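Local coordinates for protein cytokinin riboside 5'-monophosphate phosphoribohydrolase (Corynebacterium glutamicum, PDB 5WQ3) that belongs to the SLOG clan of Rossmann-like alpha/beta proteins, in which a parallel beta-sheet is packed between layers of helices, at residues V71-S76 / V167-G172; A77-D82 / P109-A114; V90-K95 / D233-A238; P115-S120 / N140-L145; A154-F159 / L176-E181. All coordinates share one frame; numbering follows the deposited sequence. Where two conformers were deposited one is given.

Interaction 1 of 5, residues V71-S76 / V167-G172; sequences VTVFGS and VCLPGG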
# COMPACT_ATOMS: atom_id res chain seq x y z
N VAL C 71 41.19 -49.53 27.68
CA VAL C 71 41.36 -48.38 28.50
C VAL C 71 40.32 -47.34 28.12
O VAL C 71 40.13 -47.07 26.95
CB VAL C 71 42.77 -47.79 28.26
CG1 VAL C 71 42.97 -46.57 29.15
CG2 VAL C 71 43.78 -48.87 28.59
N THR C 72 39.72 -46.71 29.12
CA THR C 72 38.86 -45.57 28.94
C THR C 72 39.66 -44.29 29.08
O THR C 72 40.39 -44.12 30.01
CB THR C 72 37.66 -45.51 29.93
OG1 THR C 72 36.88 -46.67 29.84
CG2 THR C 72 36.77 -44.35 29.63
N VAL C 73 39.49 -43.40 28.13
CA VAL C 73 40.16 -42.04 28.21
C VAL C 73 39.04 -40.96 28.25
O VAL C 73 38.10 -40.99 27.47
CB VAL C 73 41.07 -41.77 26.97
CG1 VAL C 73 41.88 -40.47 27.14
CG2 VAL C 73 41.99 -42.95 26.78
N PHE C 74 39.20 -40.00 29.15
CA PHE C 74 38.26 -38.93 29.40
C PHE C 74 39.08 -37.65 29.22
O PHE C 74 40.31 -37.69 29.36
CB PHE C 74 37.74 -38.92 30.86
CG PHE C 74 36.89 -40.07 31.18
CD1 PHE C 74 35.68 -40.20 30.56
CD2 PHE C 74 37.36 -41.12 31.98
CE1 PHE C 74 34.88 -41.30 30.79
CE2 PHE C 74 36.60 -42.26 32.19
CZ PHE C 74 35.34 -42.33 31.61
N GLY C 75 38.39 -36.57 28.88
CA GLY C 75 38.97 -35.23 28.85
C GLY C 75 37.97 -34.29 28.21
O GLY C 75 36.96 -34.76 27.65
N SER C 76 38.27 -32.99 28.26
CA SER C 76 37.32 -31.90 27.91
C SER C 76 36.81 -31.98 26.48
O SER C 76 37.61 -32.13 25.53
CB SER C 76 38.00 -30.53 28.05
OG SER C 76 37.15 -29.46 27.56
N VAL C 167 42.43 -43.25 32.00
CA VAL C 167 43.35 -42.13 31.79
C VAL C 167 42.58 -40.84 31.59
O VAL C 167 41.71 -40.74 30.78
CB VAL C 167 44.19 -42.35 30.53
CG1 VAL C 167 45.14 -41.16 30.31
CG2 VAL C 167 44.96 -43.62 30.66
N CYS C 168 42.91 -39.82 32.37
CA CYS C 168 42.19 -38.55 32.27
C CYS C 168 43.10 -37.49 31.72
O CYS C 168 44.03 -37.06 32.42
CB CYS C 168 41.72 -38.13 33.66
SG CYS C 168 40.50 -39.25 34.42
N LEU C 169 42.87 -37.13 30.47
CA LEU C 169 43.38 -35.88 29.92
C LEU C 169 42.72 -34.71 30.66
O LEU C 169 41.73 -34.87 31.45
CB LEU C 169 43.19 -35.81 28.42
CG LEU C 169 43.82 -36.89 27.50
CD1 LEU C 169 43.22 -37.01 26.13
CD2 LEU C 169 45.30 -36.59 27.31
N PRO C 170 43.30 -33.52 30.50
CA PRO C 170 42.69 -32.38 31.15
C PRO C 170 41.23 -32.23 30.78
O PRO C 170 40.83 -32.48 29.64
CB PRO C 170 43.52 -31.20 30.61
CG PRO C 170 44.87 -31.79 30.41
CD PRO C 170 44.56 -33.14 29.81
N GLY C 171 40.42 -31.88 31.78
CA GLY C 171 39.03 -31.66 31.54
C GLY C 171 38.29 -30.99 32.67
O GLY C 171 38.86 -30.71 33.70
N GLY C 172 36.97 -30.83 32.46
CA GLY C 172 36.12 -30.16 33.40
C GLY C 172 35.36 -31.13 34.27
O GLY C 172 35.90 -32.11 34.74

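Interaction 2 of 5, residues A77-D82 / P109-A114; sequences ARIKED and PGLMEA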
# COMPACT_ATOMS: atom_id res chain seq x y z
N ALA C 77 35.50 -31.88 26.34
CA ALA C 77 34.83 -31.83 25.01
C ALA C 77 35.15 -30.52 24.29
O ALA C 77 34.96 -30.41 23.12
CB ALA C 77 33.32 -31.95 25.16
N ARG C 78 35.73 -29.54 24.97
CA ARG C 78 35.79 -28.24 24.40
C ARG C 78 37.08 -27.92 23.72
O ARG C 78 37.14 -26.91 23.02
CB ARG C 78 35.57 -27.19 25.47
CG ARG C 78 34.23 -27.30 26.11
CD ARG C 78 34.17 -26.40 27.31
NE ARG C 78 32.85 -26.52 27.91
CZ ARG C 78 32.24 -25.56 28.61
NH1 ARG C 78 32.81 -24.37 28.83
NH2 ARG C 78 31.05 -25.79 29.10
N ILE C 79 38.13 -28.71 23.93
CA ILE C 79 39.42 -28.36 23.42
C ILE C 79 39.41 -28.65 21.92
O ILE C 79 38.84 -29.63 21.49
CB ILE C 79 40.51 -29.12 24.18
CG1 ILE C 79 40.47 -28.73 25.68
CG2 ILE C 79 41.84 -28.95 23.47
CD1 ILE C 79 41.30 -27.49 26.10
N LYS C 80 40.04 -27.81 21.12
CA LYS C 80 40.09 -28.02 19.68
C LYS C 80 41.37 -28.72 19.20
O LYS C 80 42.37 -28.84 19.93
CB LYS C 80 39.99 -26.68 18.97
CG LYS C 80 38.65 -25.99 19.09
CD LYS C 80 38.90 -24.49 18.96
CE LYS C 80 37.74 -23.76 18.29
NZ LYS C 80 38.13 -22.34 18.02
N GLU C 81 41.35 -29.09 17.93
CA GLU C 81 42.27 -30.02 17.41
C GLU C 81 43.67 -29.45 17.25
O GLU C 81 44.59 -30.18 16.97
CB GLU C 81 41.75 -30.60 16.10
CG GLU C 81 41.49 -29.55 15.03
CD GLU C 81 41.40 -30.17 13.65
OE1 GLU C 81 40.30 -30.16 13.05
OE2 GLU C 81 42.41 -30.70 13.17
N ASP C 82 43.84 -28.17 17.47
CA ASP C 82 45.12 -27.56 17.28
C ASP C 82 45.78 -27.31 18.61
O ASP C 82 46.88 -26.78 18.64
CB ASP C 82 44.96 -26.26 16.48
CG ASP C 82 44.07 -25.23 17.17
OD1 ASP C 82 43.05 -25.59 17.80
OD2 ASP C 82 44.39 -24.03 17.05
N PRO C 109 33.34 -34.67 21.09
CA PRO C 109 34.40 -33.91 20.42
C PRO C 109 35.62 -33.63 21.35
O PRO C 109 35.67 -34.14 22.46
CB PRO C 109 33.66 -32.59 20.03
CG PRO C 109 32.59 -32.43 21.10
CD PRO C 109 32.17 -33.83 21.45
N GLY C 110 36.59 -32.83 20.91
CA GLY C 110 37.66 -32.38 21.80
C GLY C 110 38.57 -33.52 22.27
O GLY C 110 39.05 -34.36 21.43
N LEU C 111 38.76 -33.66 23.58
CA LEU C 111 39.71 -34.67 24.04
C LEU C 111 39.09 -36.04 24.22
O LEU C 111 39.78 -36.97 24.65
CB LEU C 111 40.42 -34.20 25.28
CG LEU C 111 41.11 -32.87 25.18
CD1 LEU C 111 41.82 -32.57 26.46
CD2 LEU C 111 42.08 -32.86 24.01
N MET C 112 37.82 -36.21 23.84
CA MET C 112 37.30 -37.54 23.57
C MET C 112 37.59 -37.99 22.15
O MET C 112 37.96 -39.16 21.91
CB MET C 112 35.81 -37.59 23.82
CG MET C 112 35.39 -37.29 25.26
SD MET C 112 33.59 -37.34 25.39
CE MET C 112 33.28 -35.59 25.14
N GLU C 113 37.40 -37.11 21.17
CA GLU C 113 37.69 -37.48 19.82
C GLU C 113 39.16 -37.77 19.59
O GLU C 113 39.49 -38.56 18.74
CB GLU C 113 37.29 -36.35 18.88
CG GLU C 113 37.57 -36.58 17.41
CD GLU C 113 37.25 -35.39 16.59
OE1 GLU C 113 37.98 -34.37 16.70
OE2 GLU C 113 36.25 -35.47 15.86
N ALA C 114 40.05 -37.06 20.26
CA ALA C 114 41.47 -37.20 19.98
C ALA C 114 41.97 -38.67 20.17
O ALA C 114 42.60 -39.27 19.29
CB ALA C 114 42.28 -36.21 20.83

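Interaction 3 of 5, residues V90-K95 / D233-A238; sequences VELGEK and DDLDQA. With PGE (triethylene glycol), chain M.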
# COMPACT_ATOMS: atom_id res chain seq x y z
N VAL C 90 45.75 -37.73 20.73
CA VAL C 90 45.89 -38.56 19.52
C VAL C 90 47.01 -39.62 19.67
O VAL C 90 46.81 -40.82 19.36
CB VAL C 90 46.09 -37.71 18.25
CG1 VAL C 90 46.55 -38.54 17.05
CG2 VAL C 90 44.80 -36.94 17.92
N GLU C 91 48.17 -39.16 20.15
CA GLU C 91 49.34 -39.97 20.41
C GLU C 91 49.05 -41.03 21.48
O GLU C 91 49.48 -42.16 21.36
CB GLU C 91 50.52 -39.08 20.88
CG GLU C 91 51.14 -38.25 19.76
CD GLU C 91 52.46 -37.58 20.15
OE1 GLU C 91 52.67 -37.26 21.35
OE2 GLU C 91 53.31 -37.38 19.26
N LEU C 92 48.31 -40.66 22.51
CA LEU C 92 47.88 -41.61 23.53
C LEU C 92 47.04 -42.74 22.92
O LEU C 92 47.23 -43.94 23.23
CB LEU C 92 47.09 -40.89 24.60
CG LEU C 92 46.57 -41.79 25.70
CD1 LEU C 92 47.70 -42.46 26.42
CD2 LEU C 92 45.72 -40.98 26.67
N GLY C 93 46.14 -42.38 22.04
CA GLY C 93 45.29 -43.42 21.45
C GLY C 93 46.13 -44.35 20.61
O GLY C 93 45.98 -45.58 20.66
N GLU C 94 47.03 -43.76 19.84
CA GLU C 94 47.97 -44.54 19.02
C GLU C 94 48.81 -45.52 19.88
O GLU C 94 48.93 -46.70 19.56
CB GLU C 94 48.89 -43.61 18.23
CG GLU C 94 49.71 -44.31 17.16
CD GLU C 94 51.08 -44.79 17.65
OE1 GLU C 94 51.34 -46.03 17.62
OE2 GLU C 94 51.89 -43.90 18.06
N LYS C 95 49.38 -45.04 20.98
CA LYS C 95 50.26 -45.85 21.85
C LYS C 95 49.48 -46.90 22.62
O LYS C 95 49.99 -47.97 22.90
CB LYS C 95 50.94 -44.93 22.86
CG LYS C 95 51.96 -43.97 22.20
CD LYS C 95 52.47 -42.94 23.16
CE LYS C 95 53.41 -41.89 22.53
NZ LYS C 95 54.58 -42.55 21.93
N ASP C 233 53.46 -36.20 32.12
CA ASP C 233 53.33 -35.70 30.75
C ASP C 233 53.86 -36.66 29.71
O ASP C 233 53.81 -36.37 28.51
CB ASP C 233 54.08 -34.39 30.62
CG ASP C 233 53.43 -33.29 31.41
OD1 ASP C 233 52.15 -33.23 31.43
OD2 ASP C 233 54.16 -32.50 32.04
N ASP C 234 54.44 -37.78 30.17
CA ASP C 234 55.12 -38.70 29.24
C ASP C 234 54.11 -39.80 28.93
O ASP C 234 53.79 -40.58 29.79
CB ASP C 234 56.34 -39.27 29.92
CG ASP C 234 57.17 -40.15 29.00
OD1 ASP C 234 56.62 -40.98 28.28
OD2 ASP C 234 58.41 -40.02 29.02
N LEU C 235 53.64 -39.84 27.71
CA LEU C 235 52.63 -40.80 27.30
C LEU C 235 53.16 -42.23 27.26
O LEU C 235 52.41 -43.17 27.50
CB LEU C 235 52.10 -40.42 25.95
CG LEU C 235 51.52 -39.02 25.85
CD1 LEU C 235 51.16 -38.69 24.42
CD2 LEU C 235 50.31 -38.82 26.77
N ASP C 236 54.44 -42.44 26.90
CA ASP C 236 54.97 -43.79 26.98
C ASP C 236 55.05 -44.29 28.41
O ASP C 236 54.81 -45.45 28.70
CB ASP C 236 56.35 -43.85 26.38
CG ASP C 236 56.34 -43.69 24.93
OD1 ASP C 236 55.53 -44.34 24.22
OD2 ASP C 236 57.16 -42.90 24.48
N GLN C 237 55.43 -43.42 29.34
CA GLN C 237 55.36 -43.81 30.72
C GLN C 237 53.94 -44.14 31.16
O GLN C 237 53.78 -44.99 32.05
CB GLN C 237 55.82 -42.69 31.64
CG GLN C 237 55.88 -43.04 33.10
CD GLN C 237 56.26 -41.83 33.95
OE1 GLN C 237 56.17 -40.69 33.49
NE2 GLN C 237 56.68 -42.07 35.18
N ALA C 238 52.95 -43.38 30.69
CA ALA C 238 51.55 -43.63 31.06
C ALA C 238 51.19 -45.03 30.67
O ALA C 238 50.61 -45.79 31.45
CB ALA C 238 50.60 -42.67 30.35
O4 PGE M . 55.35 -36.34 36.98
C6 PGE M . 55.74 -37.60 36.46
C5 PGE M . 56.07 -38.50 37.64
O3 PGE M . 56.61 -39.73 37.16

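Interaction 4 of 5, residues P115-S120 / N140-L145; sequences PNKGAS and NPYVDL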
# COMPACT_ATOMS: atom_id res chain seq x y z
N PRO C 115 41.61 -39.29 21.29
CA PRO C 115 42.19 -40.62 21.41
C PRO C 115 41.45 -41.56 20.51
O PRO C 115 42.02 -42.58 20.16
CB PRO C 115 42.00 -40.98 22.93
CG PRO C 115 41.20 -39.87 23.51
CD PRO C 115 41.20 -38.71 22.58
N ASN C 116 40.22 -41.23 20.10
CA ASN C 116 39.48 -42.16 19.18
C ASN C 116 40.20 -42.08 17.80
O ASN C 116 40.45 -43.08 17.12
CB ASN C 116 38.01 -41.77 18.98
CG ASN C 116 37.10 -42.15 20.12
OD1 ASN C 116 36.37 -41.30 20.64
ND2 ASN C 116 37.08 -43.42 20.49
N LYS C 117 40.54 -40.88 17.40
CA LYS C 117 41.30 -40.65 16.18
C LYS C 117 42.61 -41.45 16.22
O LYS C 117 42.86 -42.24 15.33
CB LYS C 117 41.61 -39.16 16.03
CG LYS C 117 42.42 -38.86 14.79
CD LYS C 117 42.58 -37.37 14.57
CE LYS C 117 43.10 -37.11 13.15
NZ LYS C 117 43.21 -35.64 12.98
N GLY C 118 43.44 -41.20 17.23
CA GLY C 118 44.66 -41.99 17.43
C GLY C 118 44.48 -43.47 17.24
O GLY C 118 45.19 -44.09 16.44
N ALA C 119 43.54 -44.05 17.98
CA ALA C 119 43.30 -45.48 17.94
C ALA C 119 42.79 -46.00 16.60
O ALA C 119 43.21 -47.07 16.14
CB ALA C 119 42.30 -45.85 18.98
N SER C 120 41.85 -45.28 16.02
CA SER C 120 41.22 -45.71 14.78
C SER C 120 42.27 -45.69 13.66
O SER C 120 42.43 -46.64 12.91
CB SER C 120 40.05 -44.80 14.40
OG SER C 120 39.21 -45.50 13.48
N ASN C 140 31.60 -38.92 17.47
CA ASN C 140 32.62 -38.31 16.61
C ASN C 140 32.94 -39.28 15.45
O ASN C 140 32.58 -40.46 15.51
CB ASN C 140 33.85 -37.85 17.42
CG ASN C 140 34.72 -39.01 17.90
OD1 ASN C 140 35.21 -39.81 17.09
ND2 ASN C 140 34.92 -39.11 19.22
N PRO C 141 33.53 -38.78 14.35
CA PRO C 141 33.68 -39.67 13.17
C PRO C 141 34.76 -40.77 13.30
O PRO C 141 34.88 -41.62 12.41
CB PRO C 141 34.08 -38.71 12.06
CG PRO C 141 34.76 -37.59 12.77
CD PRO C 141 34.04 -37.43 14.08
N TYR C 142 35.52 -40.77 14.39
CA TYR C 142 36.53 -41.78 14.59
C TYR C 142 36.10 -42.96 15.47
O TYR C 142 36.91 -43.84 15.80
CB TYR C 142 37.77 -41.13 15.12
CG TYR C 142 38.31 -40.04 14.22
CD1 TYR C 142 38.99 -40.34 13.03
CD2 TYR C 142 38.14 -38.71 14.55
CE1 TYR C 142 39.49 -39.32 12.22
CE2 TYR C 142 38.65 -37.69 13.75
CZ TYR C 142 39.33 -37.99 12.62
OH TYR C 142 39.79 -36.93 11.88
N VAL C 143 34.84 -42.98 15.84
CA VAL C 143 34.32 -44.03 16.63
C VAL C 143 33.95 -45.15 15.73
O VAL C 143 33.07 -44.99 14.89
CB VAL C 143 33.07 -43.56 17.40
CG1 VAL C 143 32.30 -44.73 18.01
CG2 VAL C 143 33.46 -42.58 18.46
N ASP C 144 34.51 -46.32 15.95
CA ASP C 144 34.21 -47.43 15.09
C ASP C 144 33.28 -48.47 15.73
O ASP C 144 32.77 -49.35 15.03
CB ASP C 144 35.51 -48.04 14.54
CG ASP C 144 36.27 -47.07 13.63
OD1 ASP C 144 35.69 -46.05 13.20
OD2 ASP C 144 37.46 -47.33 13.33
N LEU C 145 33.07 -48.40 17.05
CA LEU C 145 31.99 -49.17 17.71
C LEU C 145 31.31 -48.13 18.63
O LEU C 145 31.87 -47.73 19.65
CB LEU C 145 32.51 -50.39 18.49
CG LEU C 145 31.58 -51.23 19.40
CD1 LEU C 145 30.47 -51.90 18.61
CD2 LEU C 145 32.29 -52.33 20.19

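Interaction 5 of 5, residues A154-F159 / L176-E181; sequences ARKTMF and LDELFE. With EDO (1,2-ethanediol), chain L.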
# COMPACT_ATOMS: atom_id res chain seq x y z
N ALA C 154 23.73 -45.53 33.28
CA ALA C 154 24.07 -46.69 32.50
C ALA C 154 25.36 -46.57 31.76
O ALA C 154 26.15 -47.51 31.69
CB ALA C 154 23.00 -47.00 31.51
N ARG C 155 25.54 -45.44 31.12
CA ARG C 155 26.76 -45.21 30.42
C ARG C 155 27.98 -45.35 31.37
O ARG C 155 28.98 -45.97 30.99
CB ARG C 155 26.73 -43.85 29.84
CG ARG C 155 27.89 -43.57 28.99
CD ARG C 155 28.15 -42.13 29.28
NE ARG C 155 28.71 -41.48 28.16
CZ ARG C 155 29.15 -40.25 28.22
NH1 ARG C 155 29.09 -39.56 29.33
NH2 ARG C 155 29.67 -39.75 27.17
N LYS C 156 27.91 -44.80 32.59
CA LYS C 156 29.05 -44.83 33.54
C LYS C 156 29.36 -46.26 34.00
O LYS C 156 30.51 -46.60 34.22
CB LYS C 156 28.81 -43.94 34.76
CG LYS C 156 28.93 -42.41 34.59
CD LYS C 156 28.31 -41.73 35.83
CE LYS C 156 29.07 -40.49 36.31
NZ LYS C 156 28.72 -40.09 37.72
N THR C 157 28.34 -47.11 34.15
CA THR C 157 28.59 -48.47 34.45
C THR C 157 29.45 -49.16 33.35
O THR C 157 30.29 -49.99 33.70
CB THR C 157 27.23 -49.22 34.57
OG1 THR C 157 26.47 -48.57 35.59
CG2 THR C 157 27.41 -50.60 35.00
N MET C 158 29.19 -48.86 32.06
CA MET C 158 29.85 -49.55 30.97
C MET C 158 31.34 -49.24 31.00
O MET C 158 32.14 -50.13 30.72
CB MET C 158 29.29 -49.13 29.64
CG MET C 158 27.80 -49.36 29.36
SD MET C 158 27.29 -50.99 29.73
CE MET C 158 25.53 -50.72 30.06
N PHE C 159 31.72 -48.02 31.40
CA PHE C 159 33.18 -47.69 31.47
C PHE C 159 33.92 -48.54 32.49
O PHE C 159 35.04 -49.01 32.21
CB PHE C 159 33.41 -46.22 31.78
CG PHE C 159 32.91 -45.26 30.72
CD1 PHE C 159 33.27 -45.39 29.42
CD2 PHE C 159 32.10 -44.19 31.07
CE1 PHE C 159 32.84 -44.48 28.46
CE2 PHE C 159 31.68 -43.25 30.11
CZ PHE C 159 32.04 -43.41 28.80
N LEU C 176 36.11 -34.84 35.95
CA LEU C 176 36.35 -34.96 37.36
C LEU C 176 35.34 -35.92 37.97
O LEU C 176 35.64 -36.68 38.88
CB LEU C 176 36.23 -33.61 38.05
CG LEU C 176 37.40 -32.71 37.59
CD1 LEU C 176 37.11 -31.28 37.99
CD2 LEU C 176 38.69 -33.20 38.18
N ASP C 177 34.13 -35.89 37.46
CA ASP C 177 33.09 -36.86 37.92
C ASP C 177 33.57 -38.33 37.79
O ASP C 177 33.49 -39.14 38.74
CB ASP C 177 31.79 -36.59 37.11
CG ASP C 177 30.59 -37.55 37.51
OD1 ASP C 177 30.61 -38.19 38.58
OD2 ASP C 177 29.68 -37.65 36.69
N GLU C 178 34.05 -38.72 36.61
CA GLU C 178 34.58 -40.13 36.36
C GLU C 178 35.79 -40.39 37.16
O GLU C 178 35.97 -41.46 37.71
CB GLU C 178 34.96 -40.31 34.90
CG GLU C 178 33.76 -40.36 34.02
CD GLU C 178 33.05 -41.70 34.12
OE1 GLU C 178 33.49 -42.63 34.85
OE2 GLU C 178 32.06 -41.83 33.42
N LEU C 179 36.65 -39.38 37.32
CA LEU C 179 37.83 -39.60 38.13
C LEU C 179 37.55 -39.97 39.53
O LEU C 179 38.14 -40.93 40.06
CB LEU C 179 38.74 -38.33 38.10
CG LEU C 179 39.99 -38.46 38.96
CD1 LEU C 179 40.90 -39.60 38.55
CD2 LEU C 179 40.79 -37.14 38.98
N PHE C 180 36.68 -39.20 40.21
CA PHE C 180 36.40 -39.47 41.60
C PHE C 180 35.53 -40.72 41.77
O PHE C 180 35.71 -41.43 42.73
CB PHE C 180 35.90 -38.28 42.34
CG PHE C 180 36.97 -37.25 42.55
CD1 PHE C 180 38.01 -37.52 43.38
CD2 PHE C 180 36.93 -36.06 41.90
CE1 PHE C 180 39.05 -36.64 43.57
CE2 PHE C 180 37.97 -35.11 42.09
CZ PHE C 180 39.01 -35.43 42.93
N GLU C 181 34.76 -41.06 40.77
CA GLU C 181 34.08 -42.36 40.81
C GLU C 181 35.04 -43.53 40.73
O GLU C 181 34.94 -44.44 41.52
CB GLU C 181 33.15 -42.37 39.67
CG GLU C 181 32.17 -43.47 39.56
CD GLU C 181 31.27 -43.10 38.39
OE1 GLU C 181 30.83 -41.90 38.32
OE2 GLU C 181 31.10 -43.97 37.50
C1 EDO L . 28.77 -46.56 37.67
O1 EDO L . 28.43 -47.81 38.22
C2 EDO L . 28.75 -45.56 38.79
O2 EDO L . 27.72 -44.62 38.53

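Interaction 1 of 5, residues V71-S76 / V167-G172
Val73 and Phe74 pair with Val167 and Cys168 as two parallel bridges between strands 70-74 and 166-168, neighbours in the middle of the Rossmann-like sheet; the second strand leads straight into the PGGxGTxxE motif of the family. Four backbone hydrogen bonds serve the polar atoms along this seam. Val167 works in both directions, giving its N to Thr72 O (3.0 Å) and receiving Phe74 N on its O (3.1 Å), each bond nearly straight at the carbonyl. Phe74 O next accepts Leu169 N at 2.8 Å, a more bent bond with 131° at the hydrogen. The pairing outlasts the strands: Ser76 N reaches Pro170 O at 3.0 Å, in the carbonyl plane and on a lone pair. A CB on Gly75 or on Gly171 would run into the other segment, where the two backbones lie close, Ser76 CA 4.0 Å from Gly171 CA. Val71 and Val73 bond on their other side to strand 102-105. The hydroxyls look elsewhere for partners: Thr72 OG1 bonds to Ser163 OG, and Ser76 OG accepts from Arg78 N. On the face that carries Val73 and Val167, Leu92 of helix 84-98 covers both valines. Val73 turns CG1 anti to its own N (chi1 -173°), beside the carbonyl carbon, and this methyl meets Leu169 CD1 at 3.8 Å.

Interaction 2 of 5, residues A77-D82 / P109-A114
The glycine-rich GGGxGxM turn of the family, which leads into helix 113-121, lies here against the loop that follows strand 70-74, with Gly110 facing Ala77 and Ile79. A type II' beta turn from Pro109 to Met112 shapes it, and Gly110 takes the positive-phi position (phi 66°). Across the contact no conventional hydrogen bond forms. The backbones approach closely enough for CA-H...O contacts: Gly110 CA sits 3.0 Å from Ile79 O and 3.6 Å from Ala77 O, while Ala77 CA faces Pro109 O at 3.5 Å. The apolar side chains gather in two groups. Ile79 starts toward the turn and crosses Leu111 at a slant, its CB 3.9 Å from Leu111 CG, and its two branches CG1 and CG2 lie against CD1 and CD2 of the leucine respectively. Leu111 is also anchored through its backbone, which bonds to Ser76, and it rests on Leu169 and Tyr85. Further on, Glu113 OE1 is held by the hydroxyl of Tyr86 in helix 84-98. The second group is centred on the methyl of Ala77. Pro109 CG lies 4.2 Å from Ala77 CB, and Met112, bent at its thioether (chi3 -93°), lays CE against the same CB at 3.6 Å.

Interaction 3 of 5, residues V90-K95 / D233-A238
Where helix 84-98 meets the first turn of helix 235-246, Leu235 enters between Glu91, Leu92 and Lys95 and forms the apolar centre of the contact. Its CD1 methyl lies 3.6 Å from Glu91 CB, the two side chains crossing at about a right angle. Its CD2 faces Leu92 CB more loosely, at 4.4 Å. Lys95 passes over the base of the leucine, with CD 3.8 Å from Leu235 CB, then bends at its last torsion (chi4 -59°) to bring NZ to Asp236. In this salt bridge NZ stands 3.1 Å from Asp236 OD1 and comes from above the carboxylate plane, 35° out of it. Asp236 is exposed, whereas Leu235 is buried. Asp234 is the N-cap of helix 235-246: its OD1 accepts Gln237 N at 2.9 Å and so engages one of the N-H groups at the helix start. Just before it, Asp233 OD2 bonds to Thr201 OG1. Inward, Leu235 also touches Ile199 of the sheet. Gln237 is exposed; its OE1 is bonded to Thr232 OG1, and its NE2 donates to O3 of a triethylene glycol at 3.1 Å.

Interaction 4 of 5, residues P115-S120 / N140-L145
Lys117 on helix 113-121 and Tyr142 on the loop before strand 145-149 bring the two backbones to within 5.2 Å, CA to CA, where a type I beta turn from Asn140 to Val143 abuts the helix. Tyr142 lies flat along Lys117: the lysine, extended to its tip, runs beside the tyrosine in the same direction. Lys117 CB makes a CH-pi contact over the ring, 3.8 Å from the centroid and 13° off the normal, and Lys117 CE reaches Tyr142 OH at 3.5 Å. The first torsion of Lys117 (chi1 179°) swings CG away from the backbone N, and the chain leaves the helix alongside the ring. Within the loop an Asx turn sets the geometry: Asn140 OD1 accepts Tyr142 N at 2.9 Å, in the carbonyl plane. The same amide turns its other end to the helix, where Asn140 ND2 donates to Asn116 OD1 at 3.0 Å, nearly straight at the hydrogen (169°). The partner lies in the amide plane of Asn140, but the donor is tilted from the carbonyl plane of Asn116. Asn116 is well satisfied: OD1 also bonds to Thr105 OG1, and ND2 to Ser126 OG and Val127 O. Asn140 ND2 has a second acceptor in Gly108 O, so this amide pair links the helix and loop to the glycine-rich turn. Val143 CG2 packs beside Asn116 OD1 at 3.9 Å. At the far end Ser120 CB lies 3.6 Å from Tyr142 O, and the Ser120 hydroxyl comes close to one conformer of the Asp144 carboxylate, a pairing whose details remain doubtful.

Interaction 5 of 5, residues A154-F159 / L176-E181
Lys156 reaches from helix 152-162 across to helix 173-188 and places its amine between Asp177 and Glu181, one turn apart on the second helix. NZ stands 2.8 Å from both Asp177 OD1 and Asp177 OD2 and also 2.8 Å from Glu181 OE1; the hydrogen bonds are weak in geometry, and the three residues form a salt-bridge network. Glu178 is the glutamate that ends the PGGxGTxxE motif. Bent at its second torsion (chi2 -76°), it crosses the lysine chain at a slant, with OE2 3.4 Å from Lys156 CG. The same oxygen comes within 3.3 Å of Phe159 CD2, the carboxylate plane standing almost perpendicular to the ring. The two helix axes are 11.7 Å apart at closest approach and cross at -54°, so long polar side chains rather than interlocked apolar ones span most of the gap. A molecule of 1,2-ethanediol lies beside this network; its C2 is 3.1 Å from Glu181 OE2 and its O1 makes a weak bond to Thr157 OG1. Behind the first shell, Phe159 stacks edge-to-face with Phe74 of strand 70-74, and Arg155 NE is bonded to Leu129 O. Helix 152-162 rests on strands 126-131 and 145-149 through Arg155 and Met158, and helix 46-64 covers Ala154, Thr157 and Met158. On the other helix, Leu176, Leu179 and Phe180 turn to helix 201-216.

Overall arrangement
From the N terminus, interaction 1 opens at strand 70-74 and closes 91 residues later beside strand 166-168, joining central strands. Interaction 2 opens next and closes at the glycine-rich turn within that loop; interaction 4, also within it, opens on the same helix 113-121 once interaction 2 has closed and closes at the loop before strand 145-149. Interaction 3 opens on helix 84-98 before interaction 2 has closed, crosses both 1 and 2, and closes last, at helix 235-246. Interaction 5 opens before interaction 1 closes and closes after it, crossing it, and like interaction 4 lies within the span of interaction 3. Phe74 touches Phe159 and Glu178, linking 1 to 5, while Leu92 links 1 to 3.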